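Local atomic coordinates of calcineurin-like phosphoesterase domain-containing protein (Aquifex aeolicus, PDB entry 1XM7), a protein that probably acts as a hydrolase of the calcineurin-like phosphoesterase family, although its substrate and exact function are unknown. Residues H11-N16 against F57-E62; G51-H56 against K89-E94; Y114-P119 against M130-Y135; E122-R127 against H145-W150. All blocks are in the same frame, centred on the assembly; numbering follows the deposited sequence.

Interaction 1. Residues H11-N16 against F57-E62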
# COMPACT_ATOMS: atom_id res chain seq x y z
N HIS A 11 6.45 6.20 -2.33
CA HIS A 11 6.94 7.52 -2.72
C HIS A 11 8.32 7.48 -3.35
O HIS A 11 9.19 8.30 -3.03
CB HIS A 11 6.98 8.45 -1.50
CG HIS A 11 5.65 9.06 -1.15
ND1 HIS A 11 4.68 8.38 -0.44
CD2 HIS A 11 5.13 10.29 -1.41
CE1 HIS A 11 3.63 9.16 -0.28
NE2 HIS A 11 3.88 10.32 -0.86
N PHE A 12 8.55 6.52 -4.24
CA PHE A 12 9.84 6.42 -4.91
C PHE A 12 10.16 7.76 -5.55
O PHE A 12 9.32 8.34 -6.22
CB PHE A 12 9.82 5.34 -5.99
CG PHE A 12 9.79 3.94 -5.45
CD1 PHE A 12 10.79 3.48 -4.60
CD2 PHE A 12 8.78 3.06 -5.83
CE1 PHE A 12 10.79 2.16 -4.14
CE2 PHE A 12 8.77 1.74 -5.39
CZ PHE A 12 9.78 1.29 -4.54
N TYR A 13 11.37 8.24 -5.32
CA TYR A 13 11.83 9.49 -5.88
C TYR A 13 11.26 10.74 -5.25
O TYR A 13 11.53 11.85 -5.71
CB TYR A 13 11.59 9.52 -7.39
CG TYR A 13 12.52 8.62 -8.17
CD1 TYR A 13 12.03 7.49 -8.84
CD2 TYR A 13 13.88 8.89 -8.24
CE1 TYR A 13 12.89 6.67 -9.57
CE2 TYR A 13 14.74 8.07 -8.96
CZ TYR A 13 14.24 6.97 -9.62
OH TYR A 13 15.11 6.16 -10.30
N HIS A 14 10.45 10.58 -4.21
CA HIS A 14 9.92 11.76 -3.54
C HIS A 14 10.93 12.20 -2.48
O HIS A 14 10.72 12.08 -1.27
CB HIS A 14 8.57 11.49 -2.87
CG HIS A 14 7.90 12.74 -2.39
ND1 HIS A 14 6.76 12.73 -1.61
CD2 HIS A 14 8.21 14.05 -2.57
CE1 HIS A 14 6.41 13.98 -1.33
NE2 HIS A 14 7.27 14.79 -1.91
N GLU A 15 12.05 12.70 -3.00
CA GLU A 15 13.20 13.17 -2.22
C GLU A 15 12.82 14.08 -1.06
O GLU A 15 13.42 14.01 0.00
CB GLU A 15 14.12 13.90 -3.19
CG GLU A 15 15.47 14.34 -2.70
CD GLU A 15 16.24 15.03 -3.82
OE1 GLU A 15 15.87 16.17 -4.20
OE2 GLU A 15 17.21 14.43 -4.35
N ASN A 16 11.82 14.93 -1.28
CA ASN A 16 11.38 15.89 -0.29
C ASN A 16 10.69 15.31 0.93
O ASN A 16 10.61 15.95 1.98
CB ASN A 16 10.45 16.91 -0.96
CG ASN A 16 10.51 18.27 -0.30
OD1 ASN A 16 11.59 18.72 0.11
ND2 ASN A 16 9.37 18.95 -0.22
N PHE A 57 8.35 9.61 -13.16
CA PHE A 57 8.84 8.46 -13.89
C PHE A 57 10.25 8.54 -14.45
O PHE A 57 10.66 7.68 -15.24
CB PHE A 57 7.86 8.09 -14.99
CG PHE A 57 6.57 7.58 -14.45
CD1 PHE A 57 5.60 8.46 -14.00
CD2 PHE A 57 6.35 6.22 -14.31
CE1 PHE A 57 4.44 7.99 -13.41
CE2 PHE A 57 5.19 5.74 -13.72
CZ PHE A 57 4.23 6.63 -13.27
N ASN A 58 10.99 9.55 -14.04
CA ASN A 58 12.35 9.67 -14.51
C ASN A 58 13.20 8.72 -13.66
O ASN A 58 13.77 9.11 -12.65
CB ASN A 58 12.82 11.10 -14.32
CG ASN A 58 14.23 11.29 -14.74
OD1 ASN A 58 14.84 12.31 -14.43
ND2 ASN A 58 14.78 10.31 -15.46
N ASP A 59 13.27 7.47 -14.10
CA ASP A 59 14.00 6.44 -13.37
C ASP A 59 15.52 6.59 -13.42
O ASP A 59 16.21 5.65 -13.77
CB ASP A 59 13.61 5.07 -13.91
CG ASP A 59 13.91 3.95 -12.94
OD1 ASP A 59 13.96 2.79 -13.39
OD2 ASP A 59 14.10 4.23 -11.74
N LYS A 60 16.03 7.77 -13.06
CA LYS A 60 17.47 8.01 -13.10
C LYS A 60 18.35 7.09 -12.25
O LYS A 60 19.51 6.84 -12.59
CB LYS A 60 17.76 9.47 -12.74
CG LYS A 60 17.09 9.94 -11.48
CD LYS A 60 17.24 11.44 -11.32
CE LYS A 60 16.51 11.92 -10.07
NZ LYS A 60 16.64 13.39 -9.88
N ASN A 61 17.81 6.58 -11.15
CA ASN A 61 18.58 5.70 -10.28
C ASN A 61 18.25 4.20 -10.40
O ASN A 61 18.70 3.39 -9.59
CB ASN A 61 18.43 6.15 -8.83
CG ASN A 61 19.21 7.42 -8.53
OD1 ASN A 61 20.43 7.42 -8.49
ND2 ASN A 61 18.49 8.52 -8.35
N GLU A 62 17.46 3.85 -11.41
CA GLU A 62 17.08 2.46 -11.66
C GLU A 62 16.07 1.91 -10.68
O GLU A 62 15.73 0.72 -10.74
CB GLU A 62 18.31 1.55 -11.63
CG GLU A 62 19.53 2.02 -12.43
CD GLU A 62 19.21 2.39 -13.86
OE1 GLU A 62 18.24 1.82 -14.42
OE2 GLU A 62 19.93 3.24 -14.43
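The phenol ring of Tyr-13 has the backbone oxygen of Asn-58 over one face, 3.7 Å from CZ and displaced toward the rim, while Asp-59 OD2 and the backbone N of Asn-61 lie at its edge, in plane with the ring. Near that plane too is the amide ND2 of Asn-61, 3.8 Å from Tyr-13 CE2. The carboxylate of Asp-59 stands almost perpendicular to the ring, at 87°. Tyrosine suits this place because its hydroxyl both gives and takes: Tyr-13 OH donates to Asp-59 OD2 at 2.6 Å, on the anti side of the carboxylate and somewhat out of its plane, and accepts from Asn-61 N at 2.9 Å with an N-H...O angle of 148°. These two bonds fix the ring's outer end. The ring reaches across from a type II turn spanning His-11 to His-14, in which Tyr-13 has the positive phi expected of the third position. The turn follows strand 4-7 in the calcineurin-like phosphoesterase fold, and His-11 with Asp-9 matches the family's Asp-X-His signature, whose side chains bind metal in relatives. Across the contact, Asp-59 to Glu-62 form a type I turn leading into helix 63-69. Asp-59 turns its carboxylate back to that helix, OD2 accepting also from the backbone N of Leu-64 and OD1 from that of Arg-65, so the acid receiving the phenol is itself held in position. The aliphatic stem of Lys-60 runs antiparallel alongside the tyrosine side chain, CG lying 3.9 Å from Tyr-13 CE2.

Interaction 2. Residues G51-H56 against K89-E94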
# COMPACT_ATOMS: atom_id res chain seq x y z
N GLY A 51 -1.18 2.29 -3.23
CA GLY A 51 -1.18 3.74 -3.36
C GLY A 51 0.11 4.53 -3.25
O GLY A 51 0.97 4.24 -2.42
N ASP A 52 0.19 5.57 -4.09
CA ASP A 52 1.33 6.48 -4.16
C ASP A 52 2.65 5.74 -4.36
O ASP A 52 3.54 5.73 -3.52
CB ASP A 52 1.34 7.38 -2.92
CG ASP A 52 0.16 8.35 -2.91
OD1 ASP A 52 -0.01 9.11 -1.94
OD2 ASP A 52 -0.59 8.36 -3.90
N PHE A 53 2.73 5.13 -5.53
CA PHE A 53 3.84 4.33 -5.99
C PHE A 53 5.11 5.14 -6.21
O PHE A 53 6.07 5.03 -5.44
CB PHE A 53 3.44 3.63 -7.29
CG PHE A 53 4.56 2.88 -7.95
CD1 PHE A 53 5.27 1.90 -7.27
CD2 PHE A 53 4.90 3.14 -9.27
CE1 PHE A 53 6.28 1.19 -7.88
CE2 PHE A 53 5.91 2.44 -9.89
CZ PHE A 53 6.60 1.47 -9.20
N THR A 54 5.13 5.95 -7.27
CA THR A 54 6.30 6.75 -7.59
C THR A 54 5.97 8.23 -7.71
O THR A 54 4.86 8.60 -8.11
CB THR A 54 6.96 6.27 -8.91
OG1 THR A 54 8.19 6.97 -9.10
CG2 THR A 54 6.05 6.52 -10.08
N TRP A 55 6.95 9.07 -7.36
CA TRP A 55 6.76 10.51 -7.40
C TRP A 55 6.83 11.04 -8.84
O TRP A 55 6.19 12.02 -9.17
CB TRP A 55 7.78 11.21 -6.50
CG TRP A 55 7.25 12.50 -5.92
CD1 TRP A 55 7.77 13.75 -6.08
CD2 TRP A 55 6.04 12.66 -5.17
NE1 TRP A 55 6.95 14.69 -5.49
CE2 TRP A 55 5.88 14.04 -4.92
CE3 TRP A 55 5.08 11.77 -4.69
CZ2 TRP A 55 4.79 14.55 -4.22
CZ3 TRP A 55 3.99 12.28 -3.99
CH2 TRP A 55 3.86 13.66 -3.76
N HIS A 56 7.62 10.39 -9.68
CA HIS A 56 7.72 10.76 -11.09
C HIS A 56 8.30 9.56 -11.83
O HIS A 56 8.70 8.58 -11.20
CB HIS A 56 8.61 11.99 -11.27
CG HIS A 56 10.02 11.79 -10.81
ND1 HIS A 56 10.91 10.98 -11.49
CD2 HIS A 56 10.70 12.29 -9.76
CE1 HIS A 56 12.08 11.00 -10.87
NE2 HIS A 56 11.97 11.79 -9.81
N LYS A 89 1.12 1.27 -16.27
CA LYS A 89 0.83 -0.05 -16.83
C LYS A 89 2.00 -1.00 -16.93
O LYS A 89 1.81 -2.22 -16.83
CB LYS A 89 0.13 0.07 -18.18
CG LYS A 89 -1.33 0.45 -18.00
CD LYS A 89 -2.17 0.22 -19.24
CE LYS A 89 -3.64 0.59 -18.98
NZ LYS A 89 -4.56 0.19 -20.10
N GLU A 90 3.21 -0.49 -17.09
CA GLU A 90 4.32 -1.41 -17.19
C GLU A 90 5.13 -1.66 -15.94
O GLU A 90 6.26 -2.15 -16.01
CB GLU A 90 5.24 -1.01 -18.33
CG GLU A 90 6.14 0.13 -18.07
CD GLU A 90 6.93 0.41 -19.32
OE1 GLU A 90 6.54 1.33 -20.08
OE2 GLU A 90 7.93 -0.31 -19.56
N TYR A 91 4.54 -1.34 -14.80
CA TYR A 91 5.19 -1.58 -13.53
C TYR A 91 4.27 -2.48 -12.72
O TYR A 91 4.64 -3.00 -11.67
CB TYR A 91 5.43 -0.26 -12.81
CG TYR A 91 6.51 0.58 -13.48
CD1 TYR A 91 7.86 0.20 -13.41
CD2 TYR A 91 6.19 1.76 -14.16
CE1 TYR A 91 8.86 0.98 -14.00
CE2 TYR A 91 7.18 2.54 -14.75
CZ TYR A 91 8.51 2.15 -14.67
OH TYR A 91 9.49 2.97 -15.20
N PHE A 92 3.06 -2.70 -13.27
CA PHE A 92 2.04 -3.54 -12.65
C PHE A 92 1.32 -4.36 -13.71
O PHE A 92 1.27 -3.98 -14.89
CB PHE A 92 1.03 -2.66 -11.92
CG PHE A 92 1.61 -1.92 -10.77
CD1 PHE A 92 1.75 -2.54 -9.53
CD2 PHE A 92 2.08 -0.62 -10.92
CE1 PHE A 92 2.34 -1.88 -8.46
CE2 PHE A 92 2.68 0.05 -9.86
CZ PHE A 92 2.81 -0.59 -8.62
N ASP A 93 0.78 -5.50 -13.28
CA ASP A 93 0.05 -6.41 -14.16
C ASP A 93 -1.43 -6.08 -14.14
O ASP A 93 -2.13 -6.28 -15.13
CB ASP A 93 0.26 -7.85 -13.70
CG ASP A 93 1.73 -8.21 -13.63
OD1 ASP A 93 2.27 -8.37 -12.52
OD2 ASP A 93 2.36 -8.33 -14.70
N GLU A 94 -1.89 -5.58 -13.00
CA GLU A 94 -3.29 -5.20 -12.82
C GLU A 94 -3.33 -3.87 -12.08
O GLU A 94 -2.54 -3.64 -11.15
CB GLU A 94 -4.04 -6.25 -11.99
CG GLU A 94 -4.15 -7.66 -12.62
CD GLU A 94 -4.59 -8.74 -11.62
OE1 GLU A 94 -5.53 -8.49 -10.83
OE2 GLU A 94 -4.00 -9.85 -11.62
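Phe-53, with the most surface buried here, packs against Phe-92 and Tyr-91 in an aromatic cluster of the calcineurin-like phosphoesterase fold. It follows directly on Gly-51 and Asp-52, which match the family's Gly-Asp signature after strand 46-49; in relatives that aspartate binds metal. The partners lie in the loop between helix 85-88 and strand 94-96. Phe-92 faces it from across the contact and makes a T-shaped, edge-to-face pair: its CE2-CZ edge points at one face of Phe-53, with CE2 over the ring centre and CZ 3.8 Å from Phe-53 CD1. The centroids are 4.9 Å apart and the planes 75° apart, so the weakly positive C-H rim of one ring meets the electron-rich face of the other. Phe-53 extends toward this loop because its CG is anti to the backbone N (chi1 174°). Phenylalanine suits both places: each ring is buried and brings no polar group needing a partner. Phe-92 also rests on Lys-74 and Leu-76 of strand 73-77, and Phe-53 on Leu-64 of helix 63-69, so the cluster fills the junction between sheet and helix. Tyr-91, only partly buried, contributes mainly the root of its side chain. Its ring stands obliquely to that of Phe-53, the centroids 5.9 Å apart, and its backbone oxygen accepts a hydrogen bond from Trp-67 NE1. The closest touch between these two side chains falls at the beta carbon, Tyr-91 CB lying 4.0 Å from Phe-53 CE2.

Interaction 3. Residues Y114-P119 against M130-Y135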
# COMPACT_ATOMS: atom_id res chain seq x y z
N TYR A 114 -7.18 4.45 0.65
CA TYR A 114 -7.74 5.28 1.71
C TYR A 114 -8.24 4.47 2.88
O TYR A 114 -8.71 3.35 2.71
CB TYR A 114 -8.87 6.15 1.16
CG TYR A 114 -8.45 6.95 -0.06
CD1 TYR A 114 -8.36 6.34 -1.32
CD2 TYR A 114 -8.07 8.29 0.05
CE1 TYR A 114 -7.90 7.03 -2.42
CE2 TYR A 114 -7.60 9.00 -1.06
CZ TYR A 114 -7.51 8.36 -2.29
OH TYR A 114 -7.05 9.05 -3.40
N PRO A 115 -8.14 5.03 4.09
CA PRO A 115 -8.59 4.38 5.33
C PRO A 115 -10.06 4.68 5.57
O PRO A 115 -10.67 5.48 4.85
CB PRO A 115 -7.70 5.03 6.38
CG PRO A 115 -7.66 6.46 5.90
CD PRO A 115 -7.42 6.29 4.40
N ALA A 116 -10.63 4.06 6.59
CA ALA A 116 -12.02 4.31 6.93
C ALA A 116 -12.08 5.72 7.51
O ALA A 116 -13.04 6.46 7.28
CB ALA A 116 -12.52 3.28 7.94
N LYS A 117 -11.04 6.08 8.26
CA LYS A 117 -10.97 7.39 8.88
C LYS A 117 -9.52 7.73 9.18
O LYS A 117 -8.82 6.92 9.77
CB LYS A 117 -11.76 7.39 10.18
CG LYS A 117 -11.93 8.76 10.79
CD LYS A 117 -12.73 8.70 12.08
CE LYS A 117 -13.72 9.86 12.16
NZ LYS A 117 -14.66 9.88 10.98
N ASP A 118 -9.07 8.90 8.76
CA ASP A 118 -7.69 9.32 9.02
C ASP A 118 -7.60 9.82 10.47
O ASP A 118 -8.19 10.84 10.85
CB ASP A 118 -7.26 10.42 8.05
CG ASP A 118 -5.76 10.68 8.08
OD1 ASP A 118 -5.20 10.84 9.19
OD2 ASP A 118 -5.15 10.71 7.00
N PRO A 119 -6.83 9.10 11.30
CA PRO A 119 -6.63 9.41 12.71
C PRO A 119 -5.99 10.75 12.96
O PRO A 119 -5.84 11.16 14.10
CB PRO A 119 -5.76 8.26 13.19
CG PRO A 119 -4.88 8.02 12.02
CD PRO A 119 -5.87 8.06 10.87
N MET A 130 -16.40 6.30 0.86
CA MET A 130 -16.65 5.29 -0.15
C MET A 130 -16.10 3.95 0.32
O MET A 130 -16.74 2.91 0.15
CB MET A 130 -16.00 5.71 -1.47
CG MET A 130 -16.60 6.99 -2.08
SD MET A 130 -18.35 6.80 -2.49
CE MET A 130 -18.27 7.21 -4.12
N VAL A 131 -14.92 3.98 0.92
CA VAL A 131 -14.27 2.78 1.43
C VAL A 131 -15.16 2.10 2.47
O VAL A 131 -15.37 0.88 2.43
CB VAL A 131 -12.90 3.13 2.08
CG1 VAL A 131 -12.31 1.89 2.75
CG2 VAL A 131 -11.94 3.66 1.02
N ARG A 132 -15.67 2.89 3.40
CA ARG A 132 -16.56 2.39 4.44
C ARG A 132 -17.78 1.79 3.75
O ARG A 132 -18.17 0.65 4.01
CB ARG A 132 -17.01 3.52 5.36
CG ARG A 132 -15.88 4.26 6.03
CD ARG A 132 -16.39 5.03 7.24
NE ARG A 132 -17.27 6.14 6.88
CZ ARG A 132 -16.85 7.37 6.59
NH1 ARG A 132 -15.56 7.65 6.64
NH2 ARG A 132 -17.72 8.32 6.27
N GLU A 133 -18.37 2.56 2.85
CA GLU A 133 -19.55 2.10 2.13
C GLU A 133 -19.34 0.74 1.51
O GLU A 133 -20.13 -0.18 1.73
CB GLU A 133 -19.96 3.13 1.08
CG GLU A 133 -21.43 3.51 1.14
CD GLU A 133 -21.96 3.57 2.58
OE1 GLU A 133 -21.49 4.42 3.38
OE2 GLU A 133 -22.85 2.75 2.91
N ILE A 134 -18.26 0.60 0.74
CA ILE A 134 -17.95 -0.68 0.09
C ILE A 134 -17.80 -1.77 1.15
O ILE A 134 -18.39 -2.85 1.05
CB ILE A 134 -16.63 -0.61 -0.70
CG1 ILE A 134 -16.82 0.22 -1.97
CG2 ILE A 134 -16.14 -2.02 -1.02
CD1 ILE A 134 -15.50 0.53 -2.67
N TYR A 135 -17.00 -1.46 2.17
CA TYR A 135 -16.75 -2.39 3.25
C TYR A 135 -18.07 -2.97 3.74
O TYR A 135 -18.24 -4.18 3.79
CB TYR A 135 -16.06 -1.67 4.40
CG TYR A 135 -15.56 -2.59 5.50
CD1 TYR A 135 -14.30 -3.20 5.41
CD2 TYR A 135 -16.31 -2.82 6.64
CE1 TYR A 135 -13.81 -4.00 6.43
CE2 TYR A 135 -15.83 -3.61 7.68
CZ TYR A 135 -14.58 -4.20 7.57
OH TYR A 135 -14.09 -4.95 8.62
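A single hydrogen bond carries the polar part of the contact between Arg-132 and Ala-116. Arg-132 NH1 donates to Ala-116 O at 2.9 Å, approaching almost straight on, with a C=O...N angle of 168°; the acceptor lies practically in the guanidinium plane, at its edge. The long chain of Arg-132 bends at chi3 (-68°), which brings the guanidinium back onto the loop from a side chain that starts along the flank of the helix. An arginine suits this place, since its methylenes pack on the way to the polar group: CD is 3.6 Å from Ala-116 O, and CG lies 4.0 Å from Ala-116 CB. The small side chain of Ala-116 is consistent with the close approach of the backbones, CA of Ala-116 and CA of Arg-132 being 5.5 Å apart.

Apolar packing is the work of Val-131, whose branched side chain points at the loop. Its CG2 methyl lies 3.7 Å from Tyr-114 O and 4.0 Å from Tyr-114 CB. The ring of Tyr-114 then leads away, and its hydroxyl hydrogen-bonds to Arg-127 NH1, nearer the start of the same helix.

Lys-117 NZ and Arg-132 NH1 are 5.0 Å apart, and the likeness of charge is probably eased by Glu-122, whose OE2 forms a long, weak ion pair with Lys-117 NZ.

Helix 125-137 is the connection of a beta-alpha-beta crossover between the adjacent parallel strands 107-112 and 142-145. Val-131 touches Leu-110 and Ser-112 of the first and Leu-143 of the second, which places this face of the helix against the sheet beside the loop that leaves strand 107-112.

Interaction 4. Residues E122-R127 against H145-W150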
# COMPACT_ATOMS: atom_id res chain seq x y z
N GLU A 122 -8.26 14.29 7.96
CA GLU A 122 -9.12 13.72 6.94
C GLU A 122 -9.14 14.60 5.71
O GLU A 122 -10.04 15.41 5.52
CB GLU A 122 -10.52 13.52 7.50
CG GLU A 122 -10.65 12.18 8.21
CD GLU A 122 -11.75 12.17 9.24
OE1 GLU A 122 -11.48 12.56 10.40
OE2 GLU A 122 -12.88 11.76 8.88
N ARG A 123 -8.12 14.43 4.87
CA ARG A 123 -7.96 15.19 3.65
C ARG A 123 -8.90 14.78 2.54
O ARG A 123 -9.24 15.59 1.68
CB ARG A 123 -6.52 15.06 3.15
CG ARG A 123 -5.49 15.88 3.90
CD ARG A 123 -4.10 15.49 3.44
NE ARG A 123 -3.79 14.13 3.88
CZ ARG A 123 -2.76 13.40 3.46
NH1 ARG A 123 -1.92 13.89 2.56
NH2 ARG A 123 -2.57 12.18 3.95
N TYR A 124 -9.32 13.52 2.54
CA TYR A 124 -10.20 13.02 1.50
C TYR A 124 -11.41 12.33 2.11
O TYR A 124 -11.62 11.14 1.89
CB TYR A 124 -9.41 12.07 0.60
CG TYR A 124 -8.28 12.77 -0.12
CD1 TYR A 124 -8.54 13.65 -1.16
CD2 TYR A 124 -6.96 12.61 0.28
CE1 TYR A 124 -7.53 14.37 -1.77
CE2 TYR A 124 -5.92 13.32 -0.33
CZ TYR A 124 -6.22 14.20 -1.36
OH TYR A 124 -5.23 14.95 -1.96
N PRO A 125 -12.23 13.08 2.87
CA PRO A 125 -13.43 12.54 3.51
C PRO A 125 -14.40 11.77 2.59
O PRO A 125 -14.99 10.77 3.01
CB PRO A 125 -14.06 13.77 4.16
CG PRO A 125 -13.53 14.91 3.35
CD PRO A 125 -12.11 14.52 3.12
N ASP A 126 -14.55 12.24 1.36
CA ASP A 126 -15.45 11.59 0.39
C ASP A 126 -14.93 10.20 0.05
O ASP A 126 -15.69 9.24 -0.04
CB ASP A 126 -15.54 12.39 -0.92
CG ASP A 126 -16.34 13.68 -0.77
OD1 ASP A 126 -16.19 14.55 -1.65
OD2 ASP A 126 -17.10 13.82 0.20
N ARG A 127 -13.62 10.09 -0.17
CA ARG A 127 -13.04 8.80 -0.52
C ARG A 127 -13.05 7.84 0.69
O ARG A 127 -13.24 6.63 0.54
CB ARG A 127 -11.62 9.01 -1.08
CG ARG A 127 -11.65 9.93 -2.29
CD ARG A 127 -10.27 10.29 -2.84
NE ARG A 127 -10.37 11.46 -3.71
CZ ARG A 127 -9.33 12.02 -4.33
NH1 ARG A 127 -8.12 11.52 -4.18
NH2 ARG A 127 -9.51 13.10 -5.07
N HIS A 145 -5.10 -0.96 3.96
CA HIS A 145 -4.96 0.32 3.28
C HIS A 145 -3.59 0.94 3.52
O HIS A 145 -2.71 0.33 4.09
CB HIS A 145 -6.03 1.28 3.77
CG HIS A 145 -5.87 1.66 5.20
ND1 HIS A 145 -4.83 2.44 5.65
CD2 HIS A 145 -6.57 1.29 6.30
CE1 HIS A 145 -4.89 2.54 6.96
NE2 HIS A 145 -5.94 1.85 7.39
N GLY A 146 -3.45 2.18 3.06
CA GLY A 146 -2.21 2.92 3.26
C GLY A 146 -2.59 4.36 3.58
O GLY A 146 -3.36 4.62 4.51
N HIS A 147 -2.02 5.29 2.83
CA HIS A 147 -2.33 6.70 3.00
C HIS A 147 -1.92 7.40 4.30
O HIS A 147 -1.40 8.52 4.25
CB HIS A 147 -3.82 6.91 2.74
CG HIS A 147 -4.22 8.35 2.65
ND1 HIS A 147 -4.66 9.06 3.74
CD2 HIS A 147 -4.22 9.21 1.61
CE1 HIS A 147 -4.92 10.30 3.38
NE2 HIS A 147 -4.66 10.42 2.08
N VAL A 148 -2.16 6.79 5.46
CA VAL A 148 -1.81 7.44 6.73
C VAL A 148 -0.35 7.23 7.13
O VAL A 148 0.07 6.12 7.45
CB VAL A 148 -2.69 6.96 7.89
CG1 VAL A 148 -2.42 7.81 9.13
CG2 VAL A 148 -4.16 7.04 7.49
N HIS A 149 0.43 8.31 7.13
CA HIS A 149 1.84 8.24 7.46
C HIS A 149 2.15 8.10 8.93
O HIS A 149 1.29 8.27 9.79
CB HIS A 149 2.59 9.46 6.91
CG HIS A 149 2.43 9.66 5.44
ND1 HIS A 149 2.54 8.62 4.53
CD2 HIS A 149 2.15 10.76 4.71
CE1 HIS A 149 2.34 9.09 3.31
NE2 HIS A 149 2.10 10.38 3.39
N TRP A 150 3.41 7.81 9.20
CA TRP A 150 3.88 7.65 10.55
C TRP A 150 3.76 8.97 11.30
O TRP A 150 3.96 10.04 10.73
CB TRP A 150 5.35 7.21 10.54
CG TRP A 150 5.95 7.07 11.90
CD1 TRP A 150 5.98 5.94 12.68
CD2 TRP A 150 6.49 8.13 12.71
NE1 TRP A 150 6.51 6.23 13.92
CE2 TRP A 150 6.83 7.56 13.96
CE3 TRP A 150 6.72 9.49 12.50
CZ2 TRP A 150 7.39 8.32 15.00
CZ3 TRP A 150 7.27 10.25 13.53
CH2 TRP A 150 7.60 9.66 14.77
O HOH W 1 -0.70 10.03 2.08
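Arg-123 brings its guanidinium obliquely up to the ring of His-147, the planes 38° apart, with His-147 NE2 over one guanidinium face. The nearest atoms are Arg-123 NH2 and His-147 CE1, at 3.1 Å; NH2 is also close to NE2, but at an angle too poor for a hydrogen bond. A long, flexible arginine can reach here from the exposed turn. A water links the same residues, donating to His-147 O at 2.7 Å and accepting only a weak bond from Arg-123 NH2 at 3.4 Å.

Tyr-124 meets the imidazole rim to rim, its CD2 3.7 Å from His-147 NE2 with the planes 77° apart. Within the same segment, Tyr-124 CD1 sits 3.6 Å above the centre of the Arg-127 guanidinium. His-147 reaches this pair with CG anti to its backbone N (chi1 -170°), and its backbone N-H donates to Asp-9 OD1.

Gly-146, His-147 and His-149 match the family's Gly-His-X-His signature, whose histidines bind metal in relatives. They lie just beyond strand 142-145, and Tyr-124 is the N-cap residue of helix 125-137, so the contact joins the start of this helix to the loop leaving the strand after it.

Overall arrangement
From the N terminus, the loop after strand 4-7 meets 57-62 in interaction 1, closing a loop that includes helix 29-38 and strand 46-49. Interaction 2 opens at 51-56, inside that span, and ends at 89-94, beyond it, so the two cross; they touch where the backbone of Phe-12 probably hydrogen-bonds to those of Phe-53 and Trp-55. Both gather around the five-stranded sheet. Interactions 3 and 4 follow in series and also cross each other, binding helix 125-137 to loops at the ends of strands 107-112 and 142-145 in the four-stranded sheet. The two pairs touch where His-11 of interaction 1 packs on His-149 of interaction 4, although these contacts' centres are about 22 Å apart.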